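Local coordinates for protein BA_2500 (Bacillus anthracis, PDB 4GUC), which is of unknown function but belongs to the DUF5065 family, placed with the immunoglobulin-like E-set folds, at residues 34-48 against 83-97. Residues are numbered along the deposited sequence; the frame is centred on the assembly and turned at random.
Sequences LKHGDTFDVTIYTGG and NYGRFVTPITKAYNP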
ATOM      1  N   LEU A  34      -2.239  -3.472 -12.253  1.00 17.19           N
ATOM      2  CA  LEU A  34      -3.131  -2.370 -12.659  1.00 17.43           C
ATOM      3  C   LEU A  34      -2.545  -1.586 -13.836  1.00 17.48           C
ATOM      4  O   LEU A  34      -1.327  -1.638 -14.085  1.00 18.74           O
ATOM      5  CB  LEU A  34      -3.366  -1.429 -11.460  1.00 17.27           C
ATOM      6  CG  LEU A  34      -3.990  -2.053 -10.198  1.00 17.99           C
ATOM      7  CD1 LEU A  34      -4.113  -1.049  -9.066  1.00 17.06           C
ATOM      8  CD2 LEU A  34      -5.350  -2.632 -10.555  1.00 19.17           C
ATOM      9  N   LYS A  35      -3.413  -0.913 -14.584  1.00 18.07           N
ATOM     10  CA  LYS A  35      -3.015  -0.087 -15.720  1.00 19.75           C
ATOM     11  C   LYS A  35      -3.493   1.338 -15.495  1.00 19.65           C
ATOM     12  O   LYS A  35      -4.439   1.564 -14.737  1.00 18.11           O
ATOM     13  CB  LYS A  35      -3.638  -0.598 -17.018  1.00 22.39           C
ATOM     14  CG  LYS A  35      -3.054  -1.891 -17.549  1.00 26.12           C
ATOM     15  CD  LYS A  35      -3.842  -2.396 -18.757  1.00 30.13           C
ATOM     16  CE  LYS A  35      -3.899  -1.417 -19.945  1.00 32.66           C
ATOM     17  NZ  LYS A  35      -2.687  -1.450 -20.835  1.00 36.87           N
ATOM     18  N   HIS A  36      -2.812   2.308 -16.102  1.00 19.31           N
ATOM     19  CA  HIS A  36      -3.257   3.695 -15.999  1.00 18.95           C
ATOM     20  C   HIS A  36      -4.718   3.720 -16.451  1.00 20.81           C
ATOM     21  O   HIS A  36      -5.056   3.136 -17.489  1.00 21.29           O
ATOM     22  CB  HIS A  36      -2.442   4.672 -16.864  1.00 19.55           C
ATOM     23  CG  HIS A  36      -0.999   4.783 -16.470  1.00 19.85           C
ATOM     24  ND1 HIS A  36       0.024   4.965 -17.383  1.00 23.12           N
ATOM     25  CD2 HIS A  36      -0.405   4.656 -15.258  1.00 21.26           C
ATOM     26  CE1 HIS A  36       1.177   5.030 -16.737  1.00 22.11           C
ATOM     27  NE2 HIS A  36       0.947   4.805 -15.449  1.00 20.72           N
ATOM     28  N   GLY A  37      -5.578   4.367 -15.668  1.00 19.59           N
ATOM     29  CA  GLY A  37      -7.010   4.450 -15.970  1.00 20.65           C
ATOM     30  C   GLY A  37      -7.810   3.586 -15.025  1.00 21.45           C
ATOM     31  O   GLY A  37      -9.027   3.793 -14.884  1.00 21.60           O
ATOM     32  N   ASP A  38      -7.156   2.601 -14.418  1.00 19.62           N
ATOM     33  CA  ASP A  38      -7.819   1.728 -13.438  1.00 19.29           C
ATOM     34  C   ASP A  38      -7.967   2.480 -12.109  1.00 18.21           C
ATOM     35  O   ASP A  38      -7.457   3.598 -11.916  1.00 18.18           O
ATOM     36  CB  ASP A  38      -7.024   0.431 -13.180  1.00 19.51           C
ATOM     37  CG  ASP A  38      -7.029  -0.532 -14.351  1.00 22.75           C
ATOM     38  OD1 ASP A  38      -7.840  -0.372 -15.286  1.00 26.22           O
ATOM     39  OD2 ASP A  38      -6.232  -1.508 -14.305  1.00 23.46           O
ATOM     40  N   THR A  39      -8.674   1.859 -11.178  1.00 18.63           N
ATOM     41  CA  THR A  39      -8.866   2.449  -9.870  1.00 18.74           C
ATOM     42  C   THR A  39      -8.546   1.413  -8.812  1.00 17.27           C
ATOM     43  O   THR A  39      -8.885   0.253  -8.953  1.00 19.37           O
ATOM     44  CB  THR A  39     -10.333   2.930  -9.658  1.00 18.90           C
ATOM     45  OG1 THR A  39     -10.662   3.965 -10.620  1.00 22.32           O
ATOM     46  CG2 THR A  39     -10.570   3.473  -8.243  1.00 18.38           C
ATOM     47  N   PHE A  40      -7.795   1.811  -7.798  1.00 16.22           N
ATOM     48  CA  PHE A  40      -7.465   0.943  -6.653  1.00 15.38           C
ATOM     49  C   PHE A  40      -8.670   1.143  -5.740  1.00 15.40           C
ATOM     50  O   PHE A  40      -8.966   2.270  -5.381  1.00 15.11           O
ATOM     51  CB  PHE A  40      -6.168   1.437  -6.009  1.00 14.87           C
ATOM     52  CG  PHE A  40      -5.781   0.729  -4.755  1.00 13.66           C
ATOM     53  CD1 PHE A  40      -4.922  -0.365  -4.771  1.00 16.20           C
ATOM     54  CD2 PHE A  40      -6.277   1.157  -3.540  1.00 14.05           C
ATOM     55  CE1 PHE A  40      -4.559  -1.018  -3.592  1.00 15.92           C
ATOM     56  CE2 PHE A  40      -5.902   0.506  -2.355  1.00 14.24           C
ATOM     57  CZ  PHE A  40      -5.037  -0.573  -2.397  1.00 16.07           C
ATOM     58  N   ASP A  41      -9.360   0.067  -5.343  1.00 15.37           N
ATOM     59  CA  ASP A  41     -10.558   0.223  -4.498  1.00 16.58           C
ATOM     60  C   ASP A  41     -10.725  -1.048  -3.695  1.00 17.50           C
ATOM     61  O   ASP A  41     -11.081  -2.092  -4.242  1.00 20.46           O
ATOM     62  CB  ASP A  41     -11.745   0.554  -5.418  1.00 17.67           C
ATOM     63  CG  ASP A  41     -13.075   0.828  -4.684  1.00 19.95           C
ATOM     64  OD1 ASP A  41     -13.201   0.639  -3.455  1.00 19.50           O
ATOM     65  OD2 ASP A  41     -14.042   1.277  -5.380  1.00 22.35           O
ATOM     66  N   VAL A  42     -10.434  -0.950  -2.404  1.00 14.88           N
ATOM     67  CA  VAL A  42     -10.512  -2.077  -1.482  1.00 15.23           C
ATOM     68  C   VAL A  42     -11.307  -1.786  -0.221  1.00 12.50           C
ATOM     69  O   VAL A  42     -11.314  -0.661   0.265  1.00 13.02           O
ATOM     70  CB  VAL A  42      -9.079  -2.537  -1.073  1.00 15.29           C
ATOM     71  CG1 VAL A  42      -8.250  -2.872  -2.351  1.00 17.68           C
ATOM     72  CG2 VAL A  42      -8.339  -1.482  -0.282  1.00 16.60           C
ATOM     73  N   THR A  43     -11.946  -2.816   0.334  1.00 13.65           N
ATOM     74  CA  THR A  43     -12.712  -2.713   1.598  1.00 13.67           C
ATOM     75  C   THR A  43     -12.081  -3.754   2.531  1.00 14.18           C
ATOM     76  O   THR A  43     -11.997  -4.934   2.165  1.00 16.04           O
ATOM     77  CB  THR A  43     -14.216  -2.922   1.434  1.00 15.67           C
ATOM     78  OG1 THR A  43     -14.739  -1.854   0.639  1.00 19.47           O
ATOM     79  CG2 THR A  43     -14.925  -2.905   2.809  1.00 17.81           C
ATOM     80  N   ILE A  44     -11.720  -3.346   3.742  1.00 12.75           N
ATOM     81  CA  ILE A  44     -11.005  -4.189   4.691  1.00 11.44           C
ATOM     82  C   ILE A  44     -11.540  -4.077   6.100  1.00 12.18           C
ATOM     83  O   ILE A  44     -11.852  -2.958   6.558  1.00 11.86           O
ATOM     84  CB  ILE A  44      -9.520  -3.656   4.751  1.00 13.83           C
ATOM     85  CG1 ILE A  44      -8.917  -3.546   3.339  1.00 17.03           C
ATOM     86  CG2 ILE A  44      -8.679  -4.545   5.627  1.00 14.88           C
ATOM     87  CD1 ILE A  44      -7.525  -2.941   3.270  1.00 18.51           C
ATOM     88  N   TYR A  45     -11.679  -5.195   6.808  1.00 11.29           N
ATOM     89  CA  TYR A  45     -12.090  -5.155   8.206  1.00 10.66           C
ATOM     90  C   TYR A  45     -10.954  -4.533   9.030  1.00 11.06           C
ATOM     91  O   TYR A  45      -9.816  -5.033   8.978  1.00 14.13           O
ATOM     92  CB  TYR A  45     -12.402  -6.549   8.750  1.00 12.20           C
ATOM     93  CG  TYR A  45     -12.585  -6.576  10.260  1.00 11.57           C
ATOM     94  CD1 TYR A  45     -13.703  -5.981  10.862  1.00 10.69           C
ATOM     95  CD2 TYR A  45     -11.668  -7.234  11.100  1.00 14.56           C
ATOM     96  CE1 TYR A  45     -13.894  -5.998  12.190  1.00 10.83           C
ATOM     97  CE2 TYR A  45     -11.868  -7.264  12.459  1.00 15.25           C
ATOM     98  CZ  TYR A  45     -12.997  -6.658  13.013  1.00 12.70           C
ATOM     99  OH  TYR A  45     -13.204  -6.708  14.394  1.00 16.41           O
ATOM    100  N   THR A  46     -11.231  -3.501   9.818  1.00 10.71           N
ATOM    101  CA  THR A  46     -10.195  -2.827  10.609  1.00 12.25           C
ATOM    102  C   THR A  46     -10.410  -2.817  12.120  1.00 13.52           C
ATOM    103  O   THR A  46      -9.667  -2.208  12.881  1.00 13.68           O
ATOM    104  CB  THR A  46      -9.951  -1.448  10.054  1.00 11.10           C
ATOM    105  OG1 THR A  46     -11.174  -0.723   9.936  1.00 12.12           O
ATOM    106  CG2 THR A  46      -9.326  -1.510   8.636  1.00 14.85           C
ATOM    107  N   GLY A  47     -11.440  -3.498  12.589  1.00 12.95           N
ATOM    108  CA  GLY A  47     -11.646  -3.629  14.012  1.00 12.00           C
ATOM    109  C   GLY A  47     -12.356  -2.505  14.727  1.00 12.15           C
ATOM    110  O   GLY A  47     -12.776  -1.543  14.125  1.00 11.43           O
ATOM    111  N   GLY A  48     -12.414  -2.623  16.053  1.00 14.33           N
ATOM    112  CA  GLY A  48     -13.122  -1.683  16.892  1.00 14.50           C
ATOM    113  C   GLY A  48     -12.361  -0.736  17.756  1.00 15.08           C
ATOM    114  O   GLY A  48     -12.938  -0.205  18.704  1.00 16.19           O
ATOM    115  N   ASN A  83     -16.522  -0.360  11.529  1.00  9.78           N
ATOM    116  CA  ASN A  83     -15.375  -1.221  11.779  1.00  9.21           C
ATOM    117  C   ASN A  83     -14.646  -1.735  10.519  1.00  9.84           C
ATOM    118  O   ASN A  83     -13.840  -2.660  10.598  1.00 10.70           O
ATOM    119  CB  ASN A  83     -15.693  -2.362  12.746  1.00 10.35           C
ATOM    120  CG  ASN A  83     -15.936  -1.927  14.174  1.00 12.03           C
ATOM    121  OD1 ASN A  83     -15.846  -0.746  14.510  1.00 12.56           O
ATOM    122  ND2 ASN A  83     -16.207  -2.908  15.051  1.00 16.76           N
ATOM    123  N   TYR A  84     -14.956  -1.123   9.384  1.00  9.20           N
ATOM    124  CA  TYR A  84     -14.289  -1.455   8.137  1.00  9.63           C
ATOM    125  C   TYR A  84     -13.765  -0.156   7.531  1.00 11.30           C
ATOM    126  O   TYR A  84     -14.185   0.933   7.910  1.00 12.76           O
ATOM    127  CB  TYR A  84     -15.207  -2.160   7.114  1.00 10.00           C
ATOM    128  CG  TYR A  84     -15.546  -3.606   7.430  1.00  9.11           C
ATOM    129  CD1 TYR A  84     -16.302  -3.944   8.542  1.00  9.57           C
ATOM    130  CD2 TYR A  84     -15.209  -4.630   6.545  1.00 10.79           C
ATOM    131  CE1 TYR A  84     -16.637  -5.244   8.838  1.00 11.36           C
ATOM    132  CE2 TYR A  84     -15.556  -5.965   6.818  1.00 11.31           C
ATOM    133  CZ  TYR A  84     -16.260  -6.248   7.969  1.00  9.06           C
ATOM    134  OH  TYR A  84     -16.635  -7.526   8.296  1.00 11.43           O
ATOM    135  N   GLY A  85     -12.818  -0.284   6.626  1.00 10.20           N
ATOM    136  CA  GLY A  85     -12.263   0.849   5.893  1.00 10.30           C
ATOM    137  C   GLY A  85     -12.373   0.635   4.400  1.00 11.91           C
ATOM    138  O   GLY A  85     -12.201  -0.496   3.922  1.00 12.68           O
ATOM    139  N   ARG A  86     -12.654   1.703   3.648  1.00 11.69           N
ATOM    140  CA  ARG A  86     -12.713   1.634   2.180  1.00 13.15           C
ATOM    141  C   ARG A  86     -11.613   2.594   1.710  1.00 12.28           C
ATOM    142  O   ARG A  86     -11.605   3.749   2.095  1.00 13.56           O
ATOM    143  CB  ARG A  86     -14.062   2.055   1.610  1.00 14.14           C
ATOM    144  CG  ARG A  86     -14.089   1.938   0.115  1.00 16.77           C
ATOM    145  CD  ARG A  86     -15.333   2.529  -0.454  1.00 23.59           C
ATOM    146  NE  ARG A  86     -15.310   2.440  -1.910  1.00 24.17           N
ATOM    147  CZ  ARG A  86     -16.174   3.078  -2.696  1.00 24.59           C
ATOM    148  NH1 ARG A  86     -17.085   3.865  -2.156  1.00 26.96           N
ATOM    149  NH2 ARG A  86     -16.078   2.961  -4.017  1.00 24.49           N
ATOM    150  N   PHE A  87     -10.707   2.096   0.866  1.00 11.81           N
ATOM    151  CA  PHE A  87      -9.545   2.865   0.364  1.00 11.64           C
ATOM    152  C   PHE A  87      -9.600   2.894  -1.156  1.00 12.41           C
ATOM    153  O   PHE A  87      -9.468   1.848  -1.798  1.00 11.87           O
ATOM    154  CB  PHE A  87      -8.248   2.243   0.913  1.00 10.74           C
ATOM    155  CG  PHE A  87      -8.246   2.128   2.439  1.00 10.42           C
ATOM    156  CD1 PHE A  87      -7.881   3.211   3.243  1.00 10.04           C
ATOM    157  CD2 PHE A  87      -8.680   0.986   3.068  1.00 11.96           C
ATOM    158  CE1 PHE A  87      -7.933   3.127   4.599  1.00 10.98           C
ATOM    159  CE2 PHE A  87      -8.731   0.913   4.461  1.00 11.31           C
ATOM    160  CZ  PHE A  87      -8.365   1.970   5.228  1.00 12.58           C
ATOM    161  N   VAL A  88      -9.802   4.093  -1.698  1.00 12.76           N
ATOM    162  CA  VAL A  88      -9.992   4.278  -3.130  1.00 15.55           C
ATOM    163  C   VAL A  88      -9.102   5.357  -3.720  1.00 14.97           C
ATOM    164  O   VAL A  88      -9.020   6.464  -3.171  1.00 16.77           O
ATOM    165  CB  VAL A  88     -11.482   4.746  -3.384  1.00 17.46           C
ATOM    166  CG1 VAL A  88     -11.761   4.874  -4.883  1.00 19.19           C
ATOM    167  CG2 VAL A  88     -12.479   3.776  -2.771  1.00 21.09           C
ATOM    168  N   THR A  89      -8.393   5.054  -4.804  1.00 14.67           N
ATOM    169  CA  THR A  89      -7.591   6.098  -5.429  1.00 15.91           C
ATOM    170  C   THR A  89      -7.402   5.748  -6.918  1.00 15.78           C
ATOM    171  O   THR A  89      -7.228   4.578  -7.249  1.00 16.07           O
ATOM    172  CB  THR A  89      -6.236   6.308  -4.688  1.00 15.56           C
ATOM    173  OG1 THR A  89      -5.732   7.615  -4.939  1.00 18.09           O
ATOM    174  CG2 THR A  89      -5.193   5.277  -5.085  1.00 16.72           C
ATOM    175  N   PRO A  90      -7.436   6.759  -7.828  1.00 15.95           N
ATOM    176  CA  PRO A  90      -7.245   6.467  -9.241  1.00 16.94           C
ATOM    177  C   PRO A  90      -5.797   6.190  -9.620  1.00 17.15           C
ATOM    178  O   PRO A  90      -4.876   6.825  -9.072  1.00 17.65           O
ATOM    179  CB  PRO A  90      -7.698   7.764  -9.936  1.00 17.91           C
ATOM    180  CG  PRO A  90      -7.488   8.814  -8.931  1.00 19.15           C
ATOM    181  CD  PRO A  90      -7.714   8.178  -7.579  1.00 18.15           C
ATOM    182  N   ILE A  91      -5.590   5.246 -10.540  1.00 16.75           N
ATOM    183  CA  ILE A  91      -4.241   4.965 -11.029  1.00 17.30           C
ATOM    184  C   ILE A  91      -4.023   5.891 -12.247  1.00 18.18           C
ATOM    185  O   ILE A  91      -4.459   5.607 -13.382  1.00 19.91           O
ATOM    186  CB  ILE A  91      -4.026   3.489 -11.378  1.00 17.41           C
ATOM    187  CG1 ILE A  91      -4.341   2.611 -10.168  1.00 17.26           C
ATOM    188  CG2 ILE A  91      -2.588   3.250 -11.851  1.00 19.07           C
ATOM    189  CD1 ILE A  91      -3.539   2.907  -8.935  1.00 17.68           C
ATOM    190  N   THR A  92      -3.357   7.008 -11.984  1.00 19.06           N
ATOM    191  CA  THR A  92      -3.061   8.015 -12.994  1.00 20.20           C
ATOM    192  C   THR A  92      -1.652   7.808 -13.549  1.00 20.04           C
ATOM    193  O   THR A  92      -0.931   6.911 -13.110  1.00 18.78           O
ATOM    194  CB  THR A  92      -3.112   9.417 -12.358  1.00 21.15           C
ATOM    195  OG1 THR A  92      -2.052   9.525 -11.393  1.00 21.62           O
ATOM    196  CG2 THR A  92      -4.459   9.651 -11.675  1.00 22.41           C
ATOM    197  N   LYS A  93      -1.256   8.637 -14.512  1.00 22.06           N
ATOM    198  CA  LYS A  93       0.071   8.541 -15.097  1.00 21.22           C
ATOM    199  C   LYS A  93       1.183   8.944 -14.136  1.00 21.76           C
ATOM    200  O   LYS A  93       2.355   8.672 -14.400  1.00 21.51           O
ATOM    201  CB  LYS A  93       0.170   9.349 -16.381  1.00 22.75           C
ATOM    202  CG  LYS A  93      -0.632   8.761 -17.515  1.00 23.14           C
ATOM    203  CD  LYS A  93      -0.431   9.585 -18.735  1.00 25.60           C
ATOM    204  CE  LYS A  93      -1.186   8.995 -19.901  1.00 26.24           C
ATOM    205  NZ  LYS A  93      -1.162   9.836 -21.086  1.00 23.60           N
ATOM    206  N   ALA A  94       0.826   9.583 -13.030  1.00 21.16           N
ATOM    207  CA  ALA A  94       1.802   9.969 -12.016  1.00 21.64           C
ATOM    208  C   ALA A  94       2.495   8.698 -11.467  1.00 20.59           C
ATOM    209  O   ALA A  94       3.593   8.768 -10.912  1.00 22.09           O
ATOM    210  CB  ALA A  94       1.114  10.749 -10.901  1.00 22.82           C
ATOM    211  N   TYR A  95       1.832   7.536 -11.587  1.00 18.97           N
ATOM    212  CA  TYR A  95       2.408   6.271 -11.180  1.00 17.96           C
ATOM    213  C   TYR A  95       3.199   5.708 -12.384  1.00 18.51           C
ATOM    214  O   TYR A  95       2.638   4.992 -13.231  1.00 18.39           O
ATOM    215  CB  TYR A  95       1.315   5.276 -10.794  1.00 17.11           C
ATOM    216  CG  TYR A  95       0.486   5.656  -9.579  1.00 16.26           C
ATOM    217  CD1 TYR A  95      -0.599   6.523  -9.692  1.00 18.84           C
ATOM    218  CD2 TYR A  95       0.772   5.127  -8.310  1.00 14.82           C
ATOM    219  CE1 TYR A  95      -1.384   6.867  -8.567  1.00 16.58           C
ATOM    220  CE2 TYR A  95       0.003   5.453  -7.201  1.00 16.20           C
ATOM    221  CZ  TYR A  95      -1.071   6.332  -7.338  1.00 17.11           C
ATOM    222  OH  TYR A  95      -1.861   6.678  -6.265  1.00 17.39           O
ATOM    223  N   ASN A  96       4.498   5.984 -12.399  0.50 19.27           N
ATOM    224  CA  ASN A  96       5.398   5.522 -13.442  0.50 19.58           C
ATOM    225  C   ASN A  96       5.352   3.999 -13.580  0.50 18.36           C
ATOM    226  O   ASN A  96       5.335   3.301 -12.569  0.50 17.38           O
ATOM    227  CB  ASN A  96       6.811   5.919 -13.021  0.50 20.29           C
ATOM    228  CG  ASN A  96       6.967   7.422 -12.842  0.50 22.77           C
ATOM    229  OD1 ASN A  96       7.225   7.898 -11.728  0.50 27.26           O
ATOM    230  ND2 ASN A  96       6.728   8.178 -13.908  0.50 26.81           N
ATOM    231  N   PRO A  97       5.302   3.465 -14.820  1.00 18.63           N
ATOM    232  CA  PRO A  97       5.299   2.012 -14.887  1.00 18.45           C
ATOM    233  C   PRO A  97       6.396   1.369 -14.012  1.00 18.32           C
ATOM    234  O   PRO A  97       7.540   1.810 -14.007  1.00 18.35           O
ATOM    235  CB  PRO A  97       5.506   1.735 -16.373  1.00 20.20           C
ATOM    236  CG  PRO A  97       4.846   2.918 -17.030  1.00 21.77           C
ATOM    237  CD  PRO A  97       5.244   4.071 -16.162  1.00 19.02           C
TER
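Strands 39-45 and 84-90 form a two-stranded antiparallel sheet, with F40/T89, V42/F87 and I44/G85 as the hydrogen-bonded pairs. T39, D41, T43 and Y45 share its outer face with Y84, R86, V88 and P90. There R86 reaches diagonally past its register partner T43 to D41: its straight side chain brings the NE/NH2 edge of the guanidinium against the carboxylate, NE to OD1 and NH2 to OD2 of D41, the latter salt bridge 3.0 Å long. Both D41 oxygens are met on their syn sides, with the nitrogens somewhat out of the carboxylate plane, and the two planes are 25° apart. D41 is turned to this pairing by having CG anti to the backbone N (chi1 -177°), which also lays OD1 3.3 Å from CG2 of V88. Near one end Y45 sits over Y84, its CA above the ring face and its own ring edge turned to that face in a T-shaped pair, centroids 5.3 Å apart. On the other side of the ribbon F40, V42, I44 and F87 face inward. V42 CG2 meets F87 CB, while F40 touches A102 and I44 touches M104 of strand 98-106, so the pair packs against the larger mixed sheet, a sandwich-like arrangement consistent with the E-set assignment. Past the strands, the type II turn 35-38 is laced to I91 by G37 N to I91 O and I91 N to D38 O, both 2.8 Å. I91 CG1 tucks against L34 CD1 at 3.8 Å. Beyond it, the NE2-H of H36 points, in the ring plane, almost straight at Y95 O (2.8 Å, N-H...O 165°), coming in tilted from the carbonyl plane, while K93 CA lies over the imidazole centre in a CH-pi contact.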